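Long-range contact in sulfotransferase (PDB 5X2B), which probably transfers sulfonate groups to acceptor molecules, as family members do, and is seen here with adenosine-3',5'-diphosphate bound: residues W153-K164 with L262-V272. Sequence-based numbering, arbitrary orientation.
Sequences WFDHVLSWEEHK and LFTEKMRNSDV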
loop_
_atom_site.group_PDB
_atom_site.type_symbol
_atom_site.label_atom_id
_atom_site.label_comp_id
_atom_site.label_asym_id
_atom_site.label_seq_id
_atom_site.Cartn_x
_atom_site.Cartn_y
_atom_site.Cartn_z
ATOM N N TRP A 153 11.469 2.802 2.888
ATOM C CA TRP A 153 10.615 1.826 3.437
ATOM C C TRP A 153 10.598 2.083 4.925
ATOM O O TRP A 153 9.580 2.423 5.514
ATOM C CB TRP A 153 11.214 0.489 3.192
ATOM C CG TRP A 153 10.337 -0.562 3.589
ATOM C CD1 TRP A 153 9.251 -0.966 2.929
ATOM C CD2 TRP A 153 10.453 -1.402 4.758
ATOM N NE1 TRP A 153 8.654 -2.006 3.600
ATOM C CE2 TRP A 153 9.386 -2.303 4.728
ATOM C CE3 TRP A 153 11.356 -1.472 5.829
ATOM C CZ2 TRP A 153 9.176 -3.269 5.714
ATOM C CZ3 TRP A 153 11.154 -2.433 6.815
ATOM C CH2 TRP A 153 10.080 -3.313 6.751
ATOM N N PHE A 154 11.765 1.961 5.529
ATOM C CA PHE A 154 11.814 1.805 6.973
ATOM C C PHE A 154 11.042 2.902 7.658
ATOM O O PHE A 154 10.300 2.644 8.562
ATOM C CB PHE A 154 13.257 1.757 7.479
ATOM C CG PHE A 154 14.090 0.648 6.857
ATOM C CD1 PHE A 154 14.224 -0.581 7.478
ATOM C CD2 PHE A 154 14.738 0.853 5.642
ATOM C CE1 PHE A 154 15.004 -1.582 6.924
ATOM C CE2 PHE A 154 15.489 -0.133 5.075
ATOM C CZ PHE A 154 15.634 -1.358 5.710
ATOM N N ASP A 155 11.208 4.121 7.215
ATOM C CA ASP A 155 10.472 5.201 7.768
ATOM C C ASP A 155 8.981 5.013 7.649
ATOM O O ASP A 155 8.250 5.281 8.594
ATOM C CB ASP A 155 10.858 6.457 7.043
ATOM C CG ASP A 155 12.271 6.837 7.320
ATOM O OD1 ASP A 155 12.849 6.123 8.179
ATOM O OD2 ASP A 155 12.799 7.840 6.744
ATOM N N HIS A 156 8.515 4.555 6.499
ATOM C CA HIS A 156 7.088 4.411 6.314
ATOM C C HIS A 156 6.512 3.580 7.426
ATOM O O HIS A 156 5.559 3.912 8.138
ATOM C CB HIS A 156 6.811 3.705 5.002
ATOM C CG HIS A 156 5.427 3.974 4.494
ATOM N ND1 HIS A 156 4.398 3.096 4.685
ATOM C CD2 HIS A 156 4.916 5.058 3.881
ATOM C CE1 HIS A 156 3.284 3.616 4.164
ATOM N NE2 HIS A 156 3.574 4.806 3.664
ATOM N N VAL A 157 7.122 2.454 7.544
ATOM C CA VAL A 157 6.599 1.439 8.375
ATOM C C VAL A 157 6.592 1.931 9.804
ATOM O O VAL A 157 5.636 1.715 10.578
ATOM C CB VAL A 157 7.549 0.255 8.231
ATOM C CG1 VAL A 157 7.148 -0.884 9.108
ATOM C CG2 VAL A 157 7.577 -0.200 6.812
ATOM N N LEU A 158 7.676 2.601 10.167
ATOM C CA LEU A 158 7.911 2.937 11.568
ATOM C C LEU A 158 6.935 3.949 12.060
ATOM O O LEU A 158 6.249 3.778 13.060
ATOM C CB LEU A 158 9.324 3.463 11.757
ATOM C CG LEU A 158 10.384 2.340 11.785
ATOM C CD1 LEU A 158 11.847 2.895 11.836
ATOM C CD2 LEU A 158 10.180 1.354 12.931
ATOM N N SER A 159 6.880 5.020 11.322
ATOM C CA SER A 159 5.962 6.078 11.594
ATOM C C SER A 159 4.662 5.408 11.890
ATOM O O SER A 159 3.984 5.703 12.869
ATOM C CB SER A 159 5.823 6.960 10.357
ATOM O OG SER A 159 5.501 6.203 9.185
ATOM N N TRP A 160 4.333 4.463 11.033
ATOM C CA TRP A 160 3.027 3.894 11.143
ATOM C C TRP A 160 3.000 3.007 12.314
ATOM O O TRP A 160 2.005 2.863 12.994
ATOM C CB TRP A 160 2.669 3.131 9.889
ATOM C CG TRP A 160 2.227 4.089 8.924
ATOM C CD1 TRP A 160 2.886 4.541 7.821
ATOM C CD2 TRP A 160 1.040 4.818 9.002
ATOM N NE1 TRP A 160 2.153 5.495 7.194
ATOM C CE2 TRP A 160 0.993 5.680 7.907
ATOM C CE3 TRP A 160 -0.025 4.815 9.897
ATOM C CZ2 TRP A 160 -0.047 6.525 7.666
ATOM C CZ3 TRP A 160 -1.069 5.639 9.665
ATOM C CH2 TRP A 160 -1.081 6.494 8.555
ATOM N N GLU A 161 4.110 2.381 12.565
ATOM C CA GLU A 161 4.036 1.372 13.543
ATOM C C GLU A 161 3.734 2.066 14.839
ATOM O O GLU A 161 3.323 1.438 15.776
ATOM C CB GLU A 161 5.350 0.627 13.638
ATOM C CG GLU A 161 5.318 -0.509 14.659
ATOM C CD GLU A 161 6.565 -1.453 14.647
ATOM O OE1 GLU A 161 7.542 -1.145 13.955
ATOM O OE2 GLU A 161 6.585 -2.505 15.325
ATOM N N GLU A 162 3.939 3.374 14.922
ATOM C CA GLU A 162 3.792 4.024 16.223
ATOM C C GLU A 162 2.385 3.970 16.749
ATOM O O GLU A 162 2.112 4.275 17.910
ATOM C CB GLU A 162 4.189 5.475 16.123
ATOM C CG GLU A 162 5.632 5.562 16.130
ATOM C CD GLU A 162 6.103 6.961 16.335
ATOM O OE1 GLU A 162 5.280 7.864 16.611
ATOM O OE2 GLU A 162 7.324 7.141 16.230
ATOM N N HIS A 163 1.468 3.627 15.881
ATOM C CA HIS A 163 0.110 3.773 16.248
ATOM C C HIS A 163 -0.492 2.415 16.076
ATOM O O HIS A 163 -1.706 2.273 15.968
ATOM C CB HIS A 163 -0.557 4.826 15.353
ATOM C CG HIS A 163 0.237 6.071 15.238
ATOM N ND1 HIS A 163 0.174 7.090 16.167
ATOM C CD2 HIS A 163 1.177 6.453 14.323
ATOM C CE1 HIS A 163 1.030 8.031 15.823
ATOM N NE2 HIS A 163 1.638 7.686 14.726
ATOM N N LYS A 164 0.368 1.401 16.035
ATOM C CA LYS A 164 -0.100 0.041 15.913
ATOM C C LYS A 164 -1.036 -0.364 17.054
ATOM O O LYS A 164 -1.927 -1.164 16.812
ATOM C CB LYS A 164 1.048 -0.942 15.818
ATOM C CG LYS A 164 0.578 -2.377 15.928
ATOM C CD LYS A 164 1.358 -3.320 15.015
ATOM C CE LYS A 164 1.633 -4.697 15.667
ATOM N NZ LYS A 164 0.497 -5.698 15.655
ATOM N N LEU A 262 21.394 -2.852 7.949
ATOM C CA LEU A 262 20.573 -1.659 8.012
ATOM C C LEU A 262 19.226 -2.032 8.592
ATOM O O LEU A 262 18.628 -1.283 9.363
ATOM C CB LEU A 262 20.342 -1.059 6.634
ATOM C CG LEU A 262 20.111 0.460 6.591
ATOM C CD1 LEU A 262 19.729 0.912 5.191
ATOM C CD2 LEU A 262 19.036 0.938 7.545
ATOM N N PHE A 263 18.724 -3.182 8.180
ATOM C CA PHE A 263 17.436 -3.570 8.649
ATOM C C PHE A 263 17.457 -3.688 10.150
ATOM O O PHE A 263 16.613 -3.173 10.873
ATOM C CB PHE A 263 17.029 -4.916 8.136
ATOM C CG PHE A 263 15.732 -5.338 8.702
ATOM C CD1 PHE A 263 14.546 -5.054 8.030
ATOM C CD2 PHE A 263 15.677 -5.923 9.965
ATOM C CE1 PHE A 263 13.340 -5.421 8.579
ATOM C CE2 PHE A 263 14.475 -6.296 10.522
ATOM C CZ PHE A 263 13.301 -6.050 9.834
ATOM N N THR A 264 18.419 -4.444 10.603
ATOM C CA THR A 264 18.595 -4.662 12.006
ATOM C C THR A 264 18.931 -3.368 12.732
ATOM O O THR A 264 18.656 -3.230 13.914
ATOM C CB THR A 264 19.734 -5.599 12.211
ATOM O OG1 THR A 264 19.380 -6.887 11.674
ATOM C CG2 THR A 264 20.045 -5.677 13.680
ATOM N N GLU A 265 19.537 -2.431 12.021
ATOM C CA GLU A 265 19.832 -1.114 12.575
ATOM C C GLU A 265 18.578 -0.268 12.662
ATOM O O GLU A 265 18.348 0.418 13.651
ATOM C CB GLU A 265 20.849 -0.408 11.706
ATOM C CG GLU A 265 20.979 1.073 11.926
ATOM C CD GLU A 265 21.895 1.699 10.891
ATOM O OE1 GLU A 265 23.122 1.657 11.105
ATOM O OE2 GLU A 265 21.408 2.206 9.852
ATOM N N LYS A 266 17.751 -0.287 11.631
ATOM C CA LYS A 266 16.571 0.519 11.710
ATOM C C LYS A 266 15.467 -0.216 12.487
ATOM O O LYS A 266 14.826 0.378 13.329
ATOM C CB LYS A 266 16.113 0.971 10.316
ATOM C CG LYS A 266 17.041 1.960 9.636
ATOM C CD LYS A 266 16.678 3.453 9.861
ATOM C CE LYS A 266 16.062 4.116 8.593
ATOM N NZ LYS A 266 15.639 5.589 8.770
ATOM N N MET A 267 15.252 -1.499 12.236
ATOM C CA MET A 267 14.066 -2.172 12.793
ATOM C C MET A 267 14.345 -2.744 14.135
ATOM O O MET A 267 13.842 -3.826 14.453
ATOM C CB MET A 267 13.643 -3.313 11.885
ATOM C CG MET A 267 13.407 -2.833 10.522
ATOM S SD MET A 267 12.268 -1.512 10.745
ATOM C CE MET A 267 10.906 -2.481 11.316
ATOM N N ARG A 268 15.122 -2.004 14.927
ATOM C CA ARG A 268 15.746 -2.552 16.128
ATOM C C ARG A 268 14.791 -3.496 16.803
ATOM O O ARG A 268 14.847 -4.720 16.656
ATOM C CB ARG A 268 16.091 -1.450 17.163
ATOM C CG ARG A 268 16.693 -0.142 16.660
ATOM C CD ARG A 268 18.217 -0.216 16.484
ATOM N NE ARG A 268 19.000 -0.067 17.720
ATOM C CZ ARG A 268 19.503 1.087 18.171
ATOM N NH1 ARG A 268 20.214 1.116 19.291
ATOM N NH2 ARG A 268 19.300 2.225 17.514
ATOM N N ASN A 269 13.892 -2.881 17.549
ATOM C CA ASN A 269 13.103 -3.574 18.531
ATOM C C ASN A 269 11.689 -3.436 18.068
ATOM O O ASN A 269 10.752 -3.430 18.868
ATOM C CB ASN A 269 13.284 -2.902 19.885
ATOM C CG ASN A 269 14.043 -1.584 19.781
ATOM O OD1 ASN A 269 13.613 -0.672 19.091
ATOM N ND2 ASN A 269 15.168 -1.484 20.471
ATOM N N SER A 270 11.545 -3.293 16.754
ATOM C CA SER A 270 10.237 -3.221 16.129
ATOM C C SER A 270 9.601 -4.613 16.077
ATOM O O SER A 270 10.045 -5.486 15.367
ATOM C CB SER A 270 10.373 -2.628 14.736
ATOM O OG SER A 270 9.621 -3.399 13.844
ATOM N N ASP A 271 8.571 -4.816 16.870
ATOM C CA ASP A 271 7.873 -6.079 16.938
ATOM C C ASP A 271 7.588 -6.566 15.558
ATOM O O ASP A 271 7.613 -7.742 15.239
ATOM C CB ASP A 271 6.514 -5.867 17.589
ATOM C CG ASP A 271 6.614 -5.425 19.030
ATOM O OD1 ASP A 271 5.693 -5.751 19.805
ATOM O OD2 ASP A 271 7.599 -4.748 19.390
ATOM N N VAL A 272 7.259 -5.606 14.745
ATOM C CA VAL A 272 6.855 -5.899 13.415
ATOM C C VAL A 272 8.138 -6.432 12.797
ATOM O O VAL A 272 8.155 -7.566 12.312
ATOM C CB VAL A 272 6.195 -4.623 12.773
ATOM C CG1 VAL A 272 6.083 -4.679 11.229
ATOM C CG2 VAL A 272 4.810 -4.391 13.389
#
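F154 carries the apolar half of this contact. Its ring reaches from helix 153-161 to the end of helix 253-266, with CE1 3.6 Å from F263 CA and with K266 CG and L262 CD2 over one face. M267 CG sits at the ring edge, 3.9 Å from F154 CD1. M267 CG lies beside its own backbone N and the chain bends at chi2 and chi3, which brings SD to the F154 ring edge; SD makes Met-aromatic contacts with both F154, at the edge, and W153, obliquely, and L158 CD2 approaches it at 4.2 Å. The bent K266 chain carries NZ on to D155 in a salt bridge: NZ meets OD1 at 2.9 Å on its syn side, 17° out of the carboxylate plane.

Further along, E161 runs extended with CG anti to the backbone N (chi1 -178°), a shape that carries the carboxylate across to the start of helix 271-281. S270 OG donates to the syn lone pair of E161 OE1, OG to OE1 3.1 Å; a second bond, from V272 N to OE2, is doubtful. An alanine here would probably leave S270 OG without this acceptor and open a gap beside V272 CG2. S270 is the N-cap of that helix, its OG also bonded to G273 N. This is helix packing on the flank of the sulfotransferase fold: helix 153-161 meets the linker between helices 253-266 and 271-281, beside edge strand 169-173 of the parallel sheet.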